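Local coordinates for chromosome-partitioning ATPase Soj (Thermus thermophilus, PDB 1WCV), which is an ATPase probably involved in chromosome partitioning, binding double-stranded DNA cooperatively in an ATP-dependent fashion to form nucleoprotein filaments, at residues T22-L27 with L116-P121; T101-A106 with L131-G136; L126-L131 with A163-R168; V139-Q142 with Y146-E149; A156-V161 with L169-I174. All coordinates share one frame; numbering follows the deposited sequence.

Interaction 1 of 5, residues T22-L27 with L116-P121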
# COMPACT_ATOMS: atom_id res chain seq x y z
N THR A 22 -10.37 15.12 4.92
CA THR A 22 -10.76 13.76 5.28
C THR A 22 -9.52 13.03 5.76
O THR A 22 -9.58 12.21 6.68
CB THR A 22 -11.38 13.01 4.08
OG1 THR A 22 -12.67 13.56 3.79
CG2 THR A 22 -11.52 11.53 4.38
N THR A 23 -8.38 13.33 5.15
CA THR A 23 -7.13 12.69 5.55
C THR A 23 -6.70 13.17 6.93
O THR A 23 -6.26 12.37 7.75
CB THR A 23 -6.00 12.95 4.55
OG1 THR A 23 -6.33 12.35 3.30
CG2 THR A 23 -4.69 12.40 5.06
N ALA A 24 -6.83 14.47 7.19
CA ALA A 24 -6.43 15.01 8.49
C ALA A 24 -7.27 14.38 9.60
O ALA A 24 -6.74 13.96 10.63
CB ALA A 24 -6.62 16.53 8.51
N ILE A 25 -8.57 14.32 9.37
CA ILE A 25 -9.50 13.75 10.34
C ILE A 25 -9.25 12.28 10.62
O ILE A 25 -9.11 11.87 11.78
CB ILE A 25 -10.97 13.88 9.87
CG1 ILE A 25 -11.40 15.35 9.84
CG2 ILE A 25 -11.88 13.03 10.76
CD1 ILE A 25 -11.24 16.06 11.14
N ASN A 26 -9.17 11.49 9.56
CA ASN A 26 -9.01 10.06 9.74
C ASN A 26 -7.63 9.57 10.08
O ASN A 26 -7.49 8.52 10.70
CB ASN A 26 -9.58 9.33 8.52
CG ASN A 26 -11.08 9.49 8.42
OD1 ASN A 26 -11.81 9.20 9.38
ND2 ASN A 26 -11.56 9.95 7.28
N LEU A 27 -6.60 10.33 9.70
CA LEU A 27 -5.24 9.95 10.05
C LEU A 27 -5.17 10.12 11.57
O LEU A 27 -4.60 9.30 12.28
CB LEU A 27 -4.23 10.90 9.39
CG LEU A 27 -2.93 10.36 8.80
CD1 LEU A 27 -1.89 11.47 8.87
CD2 LEU A 27 -2.43 9.12 9.54
N LEU A 116 -1.13 17.05 14.21
CA LEU A 116 -1.49 17.18 12.79
C LEU A 116 -2.05 18.57 12.54
O LEU A 116 -2.93 19.03 13.26
CB LEU A 116 -2.54 16.12 12.40
CG LEU A 116 -2.04 14.70 12.09
CD1 LEU A 116 -1.17 14.18 13.23
CD2 LEU A 116 -3.24 13.78 11.88
N LEU A 117 -1.54 19.24 11.51
CA LEU A 117 -2.00 20.59 11.19
C LEU A 117 -2.72 20.59 9.85
O LEU A 117 -2.08 20.43 8.82
CB LEU A 117 -0.81 21.54 11.12
CG LEU A 117 0.19 21.52 12.27
CD1 LEU A 117 1.43 22.30 11.88
CD2 LEU A 117 -0.47 22.10 13.52
N ASP A 118 -4.04 20.77 9.87
CA ASP A 118 -4.81 20.81 8.63
C ASP A 118 -4.73 22.21 8.05
O ASP A 118 -5.49 23.09 8.44
CB ASP A 118 -6.26 20.41 8.89
CG ASP A 118 -7.04 20.19 7.60
OD1 ASP A 118 -6.40 19.87 6.57
OD2 ASP A 118 -8.28 20.32 7.61
N ALA A 119 -3.80 22.41 7.12
CA ALA A 119 -3.56 23.71 6.49
C ALA A 119 -4.50 24.07 5.36
O ALA A 119 -4.94 23.22 4.59
CB ALA A 119 -2.13 23.76 5.99
N PRO A 120 -4.82 25.37 5.23
CA PRO A 120 -5.71 25.80 4.16
C PRO A 120 -4.93 25.76 2.84
O PRO A 120 -3.70 25.73 2.84
CB PRO A 120 -6.08 27.22 4.57
CG PRO A 120 -4.87 27.69 5.30
CD PRO A 120 -4.46 26.49 6.12
N PRO A 121 -5.63 25.76 1.71
CA PRO A 121 -4.95 25.72 0.41
C PRO A 121 -4.46 27.10 -0.02
O PRO A 121 -4.60 28.08 0.72
CB PRO A 121 -6.02 25.19 -0.52
CG PRO A 121 -7.26 25.83 0.04
CD PRO A 121 -7.09 25.61 1.54
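Two groups of the phosphate-binding loop grip the carboxylate of Asp118 while its carbon skeleton rests on Ala24. OD1 forms a salt bridge with Lys20 NZ, and OD2 is hydrogen-bonded to Thr21 OG1; Lys20 NZ is also bonded to Ala119 O, so the same amine ties down the chain just past the strand. Across the two segments the touching is van der Waals packing: Ala24 CB lies 3.8 Å from Asp118 CG and 3.9 Å from Asp118 CB. CG of Asp118 stands opposite the backbone N (chi1 -170°), which carries the carboxylate past Ala24 to the start of the helix. Two residues earlier, on the same face of the strand, Leu116 CD2 reaches Leu27 CB at 3.9 Å and Ala24 O at 3.7 Å, the two leucine side chains meeting at about a right angle. The segment axes approach to 8.8 Å and run nearly antiparallel, at 156°. Leu11 and Leu40, on the two flanking strands, complete the buried layer. A hydrophobic strand ending in an aspartate, held to the lysine and threonine of the P-loop, is consistent with the Walker B position of P-loop NTPases.

Interaction 2 of 5, residues T101-A106 with L131-G136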
# COMPACT_ATOMS: atom_id res chain seq x y z
N THR A 101 6.65 32.32 11.77
CA THR A 101 6.94 31.40 12.87
C THR A 101 6.01 31.59 14.06
O THR A 101 6.27 31.09 15.15
CB THR A 101 8.40 31.55 13.35
OG1 THR A 101 8.57 32.83 13.98
CG2 THR A 101 9.36 31.44 12.17
N ALA A 102 4.92 32.31 13.84
CA ALA A 102 3.95 32.56 14.91
C ALA A 102 3.45 31.26 15.52
O ALA A 102 3.74 30.95 16.68
CB ALA A 102 2.79 33.37 14.37
N LEU A 103 2.68 30.51 14.73
CA LEU A 103 2.12 29.25 15.18
C LEU A 103 3.16 28.40 15.91
O LEU A 103 2.91 27.93 17.01
CB LEU A 103 1.58 28.46 13.98
CG LEU A 103 0.96 27.08 14.27
CD1 LEU A 103 -0.16 27.22 15.29
CD2 LEU A 103 0.44 26.48 12.98
N ARG A 104 4.32 28.23 15.29
CA ARG A 104 5.38 27.44 15.89
C ARG A 104 5.70 27.80 17.33
O ARG A 104 5.77 26.93 18.20
CB ARG A 104 6.66 27.56 15.05
CG ARG A 104 7.80 26.69 15.55
CD ARG A 104 8.95 26.69 14.56
NE ARG A 104 9.65 27.96 14.51
CZ ARG A 104 10.47 28.32 13.53
NH1 ARG A 104 11.07 29.50 13.57
NH2 ARG A 104 10.69 27.51 12.50
N GLU A 105 5.88 29.09 17.59
CA GLU A 105 6.21 29.55 18.94
C GLU A 105 5.02 29.48 19.89
O GLU A 105 5.19 29.51 21.11
CB GLU A 105 6.75 30.98 18.89
CG GLU A 105 7.82 31.21 17.83
CD GLU A 105 9.02 30.29 17.99
OE1 GLU A 105 9.92 30.33 17.12
OE2 GLU A 105 9.09 29.54 18.99
N ALA A 106 3.81 29.39 19.34
CA ALA A 106 2.61 29.33 20.16
C ALA A 106 2.09 27.91 20.34
O ALA A 106 1.12 27.69 21.05
CB ALA A 106 1.52 30.21 19.54
N LEU A 131 3.61 25.19 7.66
CA LEU A 131 4.85 24.68 7.10
C LEU A 131 6.07 25.09 7.91
O LEU A 131 7.06 24.36 7.96
CB LEU A 131 5.00 25.14 5.65
CG LEU A 131 3.94 24.59 4.70
CD1 LEU A 131 4.23 25.04 3.27
CD2 LEU A 131 3.94 23.08 4.79
N ALA A 132 6.00 26.26 8.53
CA ALA A 132 7.12 26.76 9.32
C ALA A 132 7.20 26.08 10.68
O ALA A 132 8.24 26.10 11.33
CB ALA A 132 7.01 28.27 9.49
N ALA A 133 6.10 25.46 11.11
CA ALA A 133 6.06 24.80 12.41
C ALA A 133 6.19 23.28 12.35
O ALA A 133 6.55 22.63 13.33
CB ALA A 133 4.77 25.18 13.12
N ALA A 134 5.89 22.70 11.19
CA ALA A 134 5.94 21.25 11.04
C ALA A 134 7.32 20.69 10.73
O ALA A 134 8.23 21.42 10.34
CB ALA A 134 4.97 20.83 9.93
N GLU A 135 7.48 19.39 10.93
CA GLU A 135 8.73 18.72 10.61
C GLU A 135 8.46 17.82 9.40
O GLU A 135 9.34 17.58 8.58
CB GLU A 135 9.23 17.88 11.78
CG GLU A 135 9.68 18.68 13.00
CD GLU A 135 8.64 18.70 14.09
OE1 GLU A 135 8.11 17.62 14.43
OE2 GLU A 135 8.34 19.79 14.63
N GLY A 136 7.23 17.34 9.29
CA GLY A 136 6.87 16.47 8.18
C GLY A 136 5.63 16.98 7.48
O GLY A 136 4.78 17.63 8.09
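Arg104 lies over the last turn of helix 125-133, touching it with both its stem and its head. At the stem, Arg104 CB is 3.6 Å from Ala133 CB, and the small side chain allows Arg104 CA and Ala133 CA to lie 4.4 Å apart. Further out, Arg104 CD sits 3.4 Å from Ala132 O, and NH2 of the same arginine gives that carbonyl a weak hydrogen bond of 3.1 Å, bent to 127° at the hydrogen. The chain runs away from the backbone N (chi1 -177°) and folds at chi3 (71°), which brings NH2 round to Ala132 O, met obliquely. Glu105 OE1 meets the guanidinium at its edge, in plane, 3.5 Å from Arg104 NE, a long salt bridge that probably restrains its rotation. With an alanine at Arg104, Ala132 O would probably lose this donor and Glu105 its charged mate. In the next shell, Leu103 CG packs more loosely on Ala133 CB at 4.4 Å, and Leu103 N is fixed by Asn129 OD1. Arg104 NH2 also makes a weak bond to Leu165 O, just past helix 146-164. Helix 102-106 thus packs on the end of helix 125-133, from which the chain enters strand 136-142.

Interaction 3 of 5, residues L126-L131 with A163-R168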
# COMPACT_ATOMS: atom_id res chain seq x y z
N LEU A 126 -1.59 31.29 6.91
CA LEU A 126 -1.89 30.16 7.79
C LEU A 126 -1.22 28.90 7.26
O LEU A 126 -0.73 28.08 8.03
CB LEU A 126 -3.40 29.96 7.92
CG LEU A 126 -4.01 30.83 9.03
CD1 LEU A 126 -5.52 30.92 8.89
CD2 LEU A 126 -3.62 30.23 10.38
N THR A 127 -1.20 28.75 5.94
CA THR A 127 -0.56 27.59 5.34
C THR A 127 0.92 27.69 5.64
O THR A 127 1.56 26.73 6.07
CB THR A 127 -0.74 27.57 3.81
OG1 THR A 127 -2.13 27.71 3.50
CG2 THR A 127 -0.20 26.26 3.22
N LEU A 128 1.47 28.88 5.41
CA LEU A 128 2.88 29.12 5.65
C LEU A 128 3.23 28.88 7.12
O LEU A 128 4.27 28.31 7.42
CB LEU A 128 3.25 30.55 5.23
CG LEU A 128 4.74 30.91 5.24
CD1 LEU A 128 5.24 31.02 6.65
CD2 LEU A 128 5.54 29.87 4.47
N ASN A 129 2.37 29.31 8.02
CA ASN A 129 2.63 29.10 9.45
C ASN A 129 2.65 27.61 9.78
O ASN A 129 3.37 27.17 10.68
CB ASN A 129 1.58 29.81 10.30
CG ASN A 129 2.03 31.19 10.75
OD1 ASN A 129 2.78 31.32 11.72
ND2 ASN A 129 1.60 32.21 10.02
N ALA A 130 1.87 26.83 9.05
CA ALA A 130 1.82 25.39 9.28
C ALA A 130 3.15 24.77 8.83
O ALA A 130 3.75 23.96 9.54
CB ALA A 130 0.67 24.77 8.50
N LEU A 131 3.61 25.19 7.66
CA LEU A 131 4.85 24.68 7.10
C LEU A 131 6.07 25.09 7.91
O LEU A 131 7.06 24.36 7.96
CB LEU A 131 5.00 25.14 5.65
CG LEU A 131 3.94 24.59 4.70
CD1 LEU A 131 4.23 25.04 3.27
CD2 LEU A 131 3.94 23.08 4.79
N ALA A 163 14.64 26.04 3.22
CA ALA A 163 15.82 26.87 3.06
C ALA A 163 15.77 28.20 3.81
O ALA A 163 16.79 28.64 4.35
CB ALA A 163 16.10 27.13 1.58
N GLY A 164 14.61 28.84 3.86
CA GLY A 164 14.55 30.13 4.53
C GLY A 164 13.82 30.28 5.86
O GLY A 164 14.01 31.28 6.54
N LEU A 165 12.99 29.30 6.24
CA LEU A 165 12.23 29.43 7.47
C LEU A 165 12.22 28.25 8.43
O LEU A 165 12.05 28.42 9.63
CB LEU A 165 10.77 29.78 7.14
CG LEU A 165 10.36 31.20 6.74
CD1 LEU A 165 11.23 31.72 5.61
CD2 LEU A 165 8.90 31.20 6.32
N ASN A 166 12.40 27.04 7.90
CA ASN A 166 12.33 25.85 8.75
C ASN A 166 13.20 24.71 8.23
O ASN A 166 12.74 23.88 7.46
CB ASN A 166 10.86 25.42 8.84
CG ASN A 166 10.66 24.15 9.62
OD1 ASN A 166 11.55 23.71 10.34
ND2 ASN A 166 9.48 23.55 9.49
N PRO A 167 14.46 24.65 8.68
CA PRO A 167 15.45 23.63 8.29
C PRO A 167 15.01 22.18 8.48
O PRO A 167 15.47 21.30 7.77
CB PRO A 167 16.66 23.97 9.16
CG PRO A 167 16.53 25.45 9.34
CD PRO A 167 15.06 25.62 9.62
N ARG A 168 14.14 21.93 9.45
CA ARG A 168 13.72 20.55 9.68
C ARG A 168 12.51 20.10 8.86
O ARG A 168 12.03 18.99 9.03
CB ARG A 168 13.48 20.29 11.17
CG ARG A 168 12.52 21.23 11.85
CD ARG A 168 13.23 22.46 12.37
NE ARG A 168 12.33 23.32 13.13
CZ ARG A 168 12.66 24.52 13.60
NH1 ARG A 168 11.78 25.23 14.28
NH2 ARG A 168 13.88 25.00 13.39
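Leu128 and Leu165 meet at about a right angle, methyl against methyl, while the next residue, Asn166, presents its amide to the backbone of Leu131, about one helical turn beyond Leu128. In the leucine pair, Leu165 CD2 is the touching branch: it lies 3.7 Å from Leu128 CD1 and 4.1 Å from Leu128 CD2, and so bears on the fork of the other side chain. Asn166 ND2 donates to Leu131 O over 3.0 Å with 164° at the hydrogen; the donor lies in the carbonyl plane, with a C=O...N angle of 147°, and the acceptor lies almost exactly in the plane of the Asn166 amide. The side chain is delivered there by extending CG away from the backbone N (chi1 177°). The same ND2 is also bonded to Ala134 O, so the amide grips two carbonyls, at and just beyond the end of helix 125-133. Its other end is held too: Asn166 OD1 accepts from Arg168 N at 3.3 Å, with the donor well above the carbonyl plane, which closes an Asx turn and fixes the flip of the amide. A leucine at Asn166 would probably leave the carbonyls of Leu131 and Ala134 without this donor and release the turn to Arg168. The contact ties the end of helix 125-133 to the loop that follows helix 146-164 and leads into strand 170-177; Pro100 packs on both Leu128 and Leu165, and Val161 of helix 146-164 on Leu128.

Interaction 4 of 5, residues V139-Q142 with Y146-E149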
# COMPACT_ATOMS: atom_id res chain seq x y z
N VAL A 139 1.09 15.37 1.65
CA VAL A 139 0.42 16.10 0.58
C VAL A 139 -0.67 15.21 -0.01
O VAL A 139 -0.37 14.30 -0.79
CB VAL A 139 1.42 16.46 -0.54
CG1 VAL A 139 0.73 17.32 -1.61
CG2 VAL A 139 2.63 17.19 0.06
N PRO A 140 -1.93 15.45 0.37
CA PRO A 140 -3.06 14.66 -0.13
C PRO A 140 -3.51 15.23 -1.46
O PRO A 140 -3.84 16.41 -1.56
CB PRO A 140 -4.13 14.82 0.96
CG PRO A 140 -3.34 15.36 2.17
CD PRO A 140 -2.36 16.27 1.51
N VAL A 141 -3.50 14.41 -2.50
CA VAL A 141 -3.91 14.88 -3.81
C VAL A 141 -4.94 13.93 -4.38
O VAL A 141 -5.05 12.80 -3.94
CB VAL A 141 -2.71 14.96 -4.80
CG1 VAL A 141 -1.60 15.79 -4.20
CG2 VAL A 141 -2.20 13.56 -5.12
N GLN A 142 -5.72 14.41 -5.35
CA GLN A 142 -6.71 13.56 -5.99
C GLN A 142 -6.05 12.94 -7.20
O GLN A 142 -5.10 13.50 -7.75
CB GLN A 142 -7.93 14.37 -6.41
CG GLN A 142 -8.80 14.83 -5.26
CD GLN A 142 -10.10 15.44 -5.74
OE1 GLN A 142 -10.89 14.79 -6.43
NE2 GLN A 142 -10.34 16.70 -5.39
N TYR A 146 -3.85 16.95 -13.01
CA TYR A 146 -3.30 18.20 -12.51
C TYR A 146 -2.39 17.98 -11.31
O TYR A 146 -1.52 18.79 -11.02
CB TYR A 146 -4.40 19.19 -12.11
CG TYR A 146 -3.81 20.47 -11.58
CD1 TYR A 146 -3.51 20.61 -10.22
CD2 TYR A 146 -3.40 21.49 -12.44
CE1 TYR A 146 -2.81 21.72 -9.74
CE2 TYR A 146 -2.69 22.59 -11.98
CZ TYR A 146 -2.40 22.70 -10.63
OH TYR A 146 -1.65 23.76 -10.17
N ALA A 147 -2.59 16.86 -10.62
CA ALA A 147 -1.79 16.58 -9.43
C ALA A 147 -0.30 16.57 -9.73
O ALA A 147 0.51 16.88 -8.85
CB ALA A 147 -2.21 15.24 -8.81
N LEU A 148 0.07 16.23 -10.96
CA LEU A 148 1.48 16.20 -11.33
C LEU A 148 2.12 17.57 -11.14
O LEU A 148 3.17 17.68 -10.52
CB LEU A 148 1.65 15.75 -12.78
CG LEU A 148 1.38 14.27 -13.07
CD1 LEU A 148 1.35 14.04 -14.57
CD2 LEU A 148 2.46 13.41 -12.42
N GLU A 149 1.48 18.61 -11.69
CA GLU A 149 2.01 19.96 -11.55
C GLU A 149 1.70 20.54 -10.17
O GLU A 149 2.50 21.30 -9.61
CB GLU A 149 1.46 20.88 -12.64
CG GLU A 149 -0.03 20.77 -12.89
CD GLU A 149 -0.38 19.85 -14.06
OE1 GLU A 149 -0.22 18.62 -13.93
OE2 GLU A 149 -0.80 20.38 -15.11
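This is a small van der Waals strand-to-helix contact, in which Val141 and Gln142 at the end of strand 136-142 receive Ala147 in the first turn of helix 146-164. One methyl does all the touching from the helix: Ala147 CB lies 4.1 Å from both Val141 CB and Val141 CG2, and is nearer still to the backbone, 3.5 Å from Gln142 O. Val141 CG1 lies anti to the carbonyl carbon (chi1 -54°), leaving CG2, between the backbone N and the carbonyl carbon, to meet Ala147. With so short a side chain, the CA atoms of Val141 and Ala147 approach to 6.2 Å, and just 88 Å² is buried in all. Strand 136-142, helix 146-164 and strand 170-177 form a beta-alpha-beta unit of the P-loop NTPase sheet, and the contact marks its first bend, where the chain leaves the sheet and turns back along it as a helix. The last strand of the unit, 170-177, pairs directly with this one: Val141 makes backbone hydrogen bonds with Leu175 and Thr177, and Val141 O accepts a bond from Thr177 OG1. Higher on the helix, Val151 continues the cover over Val141. Tyr146 reaches the neighbouring nucleotide-binding loop, its OH bonded to Gln14 OE1 and its side chain touching Lys15. The side chain of Gln142 heads toward the P-loop, about 5 Å from that of Val18.

Interaction 5 of 5, residues A156-V161 with L169-I174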
# COMPACT_ATOMS: atom_id res chain seq x y z
N ALA A 156 8.27 22.45 -4.47
CA ALA A 156 9.21 23.55 -4.65
C ALA A 156 9.03 24.52 -3.47
O ALA A 156 9.99 25.08 -2.96
CB ALA A 156 8.95 24.27 -5.97
N THR A 157 7.79 24.70 -3.05
CA THR A 157 7.49 25.58 -1.93
C THR A 157 8.15 25.01 -0.66
O THR A 157 8.75 25.74 0.11
CB THR A 157 5.96 25.71 -1.71
OG1 THR A 157 5.40 26.53 -2.75
CG2 THR A 157 5.65 26.34 -0.36
N LEU A 158 8.03 23.70 -0.46
CA LEU A 158 8.62 23.06 0.72
C LEU A 158 10.12 23.29 0.74
O LEU A 158 10.71 23.53 1.79
CB LEU A 158 8.35 21.56 0.71
CG LEU A 158 6.91 21.06 0.82
CD1 LEU A 158 6.93 19.54 0.90
CD2 LEU A 158 6.22 21.64 2.06
N GLU A 159 10.74 23.20 -0.44
CA GLU A 159 12.18 23.40 -0.55
C GLU A 159 12.56 24.81 -0.12
O GLU A 159 13.53 25.01 0.62
CB GLU A 159 12.63 23.17 -1.99
CG GLU A 159 14.02 23.72 -2.31
CD GLU A 159 15.13 23.04 -1.53
OE1 GLU A 159 16.30 23.48 -1.64
OE2 GLU A 159 14.84 22.06 -0.80
N GLU A 160 11.79 25.78 -0.58
CA GLU A 160 12.06 27.17 -0.25
C GLU A 160 11.80 27.47 1.22
O GLU A 160 12.54 28.24 1.85
CB GLU A 160 11.24 28.08 -1.16
CG GLU A 160 11.48 27.74 -2.63
CD GLU A 160 10.66 28.57 -3.60
OE1 GLU A 160 9.44 28.72 -3.39
OE2 GLU A 160 11.25 29.05 -4.60
N VAL A 161 10.76 26.86 1.78
CA VAL A 161 10.44 27.08 3.18
C VAL A 161 11.52 26.45 4.05
O VAL A 161 11.91 27.00 5.08
CB VAL A 161 9.06 26.51 3.55
CG1 VAL A 161 8.84 26.59 5.06
CG2 VAL A 161 7.98 27.30 2.83
N LEU A 169 12.03 20.96 7.97
CA LEU A 169 10.88 20.61 7.14
C LEU A 169 11.23 19.57 6.08
O LEU A 169 12.19 19.72 5.32
CB LEU A 169 10.33 21.86 6.44
CG LEU A 169 9.05 21.63 5.63
CD1 LEU A 169 7.93 21.20 6.56
CD2 LEU A 169 8.66 22.93 4.91
N ARG A 170 10.45 18.49 6.05
CA ARG A 170 10.67 17.44 5.07
C ARG A 170 9.34 16.84 4.63
O ARG A 170 8.35 16.86 5.36
CB ARG A 170 11.54 16.32 5.65
CG ARG A 170 10.96 15.69 6.91
CD ARG A 170 11.52 14.30 7.14
NE ARG A 170 12.98 14.26 7.17
CZ ARG A 170 13.70 13.14 7.26
NH1 ARG A 170 13.09 11.97 7.34
NH2 ARG A 170 15.02 13.20 7.27
N LEU A 171 9.33 16.31 3.42
CA LEU A 171 8.14 15.68 2.89
C LEU A 171 8.04 14.29 3.49
O LEU A 171 8.99 13.52 3.42
CB LEU A 171 8.27 15.56 1.38
CG LEU A 171 7.19 14.76 0.66
CD1 LEU A 171 5.88 15.53 0.71
CD2 LEU A 171 7.65 14.53 -0.79
N LEU A 172 6.90 13.97 4.12
CA LEU A 172 6.73 12.62 4.65
C LEU A 172 6.25 11.78 3.48
O LEU A 172 6.74 10.67 3.24
CB LEU A 172 5.70 12.60 5.79
CG LEU A 172 6.21 12.76 7.22
CD1 LEU A 172 5.05 12.53 8.20
CD2 LEU A 172 7.32 11.77 7.50
N GLY A 173 5.28 12.30 2.74
CA GLY A 173 4.79 11.57 1.58
C GLY A 173 3.63 12.21 0.85
O GLY A 173 2.94 13.07 1.39
N ILE A 174 3.44 11.79 -0.39
CA ILE A 174 2.34 12.25 -1.22
C ILE A 174 1.28 11.15 -1.12
O ILE A 174 1.59 9.97 -1.29
CB ILE A 174 2.77 12.39 -2.68
CG1 ILE A 174 3.85 13.48 -2.79
CG2 ILE A 174 1.56 12.73 -3.56
CD1 ILE A 174 4.65 13.40 -4.06
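Leu169 CD2 is the main bump of this interface, and the hollow it fills lies between Leu158 and Val161, three residues apart on the same helix face. Val161 forms one wall, with CG1 at 3.7 Å and CB at 3.9 Å from Leu169 CD2. The other wall is Leu158, whose backbone O lies 3.8 Å from that methyl and whose side-chain CD2 lies 4.0 Å from it. The valine and Leu169 side chains meet at a slant, whereas Leu158 and Leu169 meet at about a right angle, so the leucine branches sit across one another rather than side by side. Leu169 gets its methyl into the groove by carrying CG away from its backbone N (chi1 -175°).

The reverse fit is made by Leu158. Its fork spans Leu169, just before the strand, and Leu171 within it: CD2 faces Leu169, while CD1 reaches Leu171 CD1 at 4.1 Å, again nearly at right angles. Leu169 and Leu171, two residues apart, bracket it, and Arg170 between them directs its side chain away from the helix. In the beta-alpha-beta unit of strand 136-142, helix 146-164 and strand 170-177, this is the return half of the crossover, where the last turns of the helix lie over the entry to the second strand. The layer beneath is the first strand of the unit: Val137 packs on Leu158 and Leu169, and Val139 on Leu171. From helix 125-133, Leu131 comes in against both Leu158 and Val161.

Overall arrangement
The centre of interaction 1 lies about 2 Å from the centre of the chain, beside the nucleotide site; the centres of the other four are 15 to 17 Å from its own. Interactions 2 and 3, whose centres are 6 Å apart, share Leu131 and helix 125-133, and the like charges of Arg104 NH2 and Arg168 NH1 come within 3.1 Å between them. Interactions 3 and 5, centres about 9 Å apart, meet through Asn166 N and Val161 O at 2.9 Å, a probable hydrogen bond. Interactions 4 and 5 use the first turn and the later turns of helix 146-164, and their strands pair through Val139 N and Gly173 O at 3.0 Å. Interaction 1 reaches interaction 3 through Pro120 O and Thr127 OG1, 2.6 Å apart.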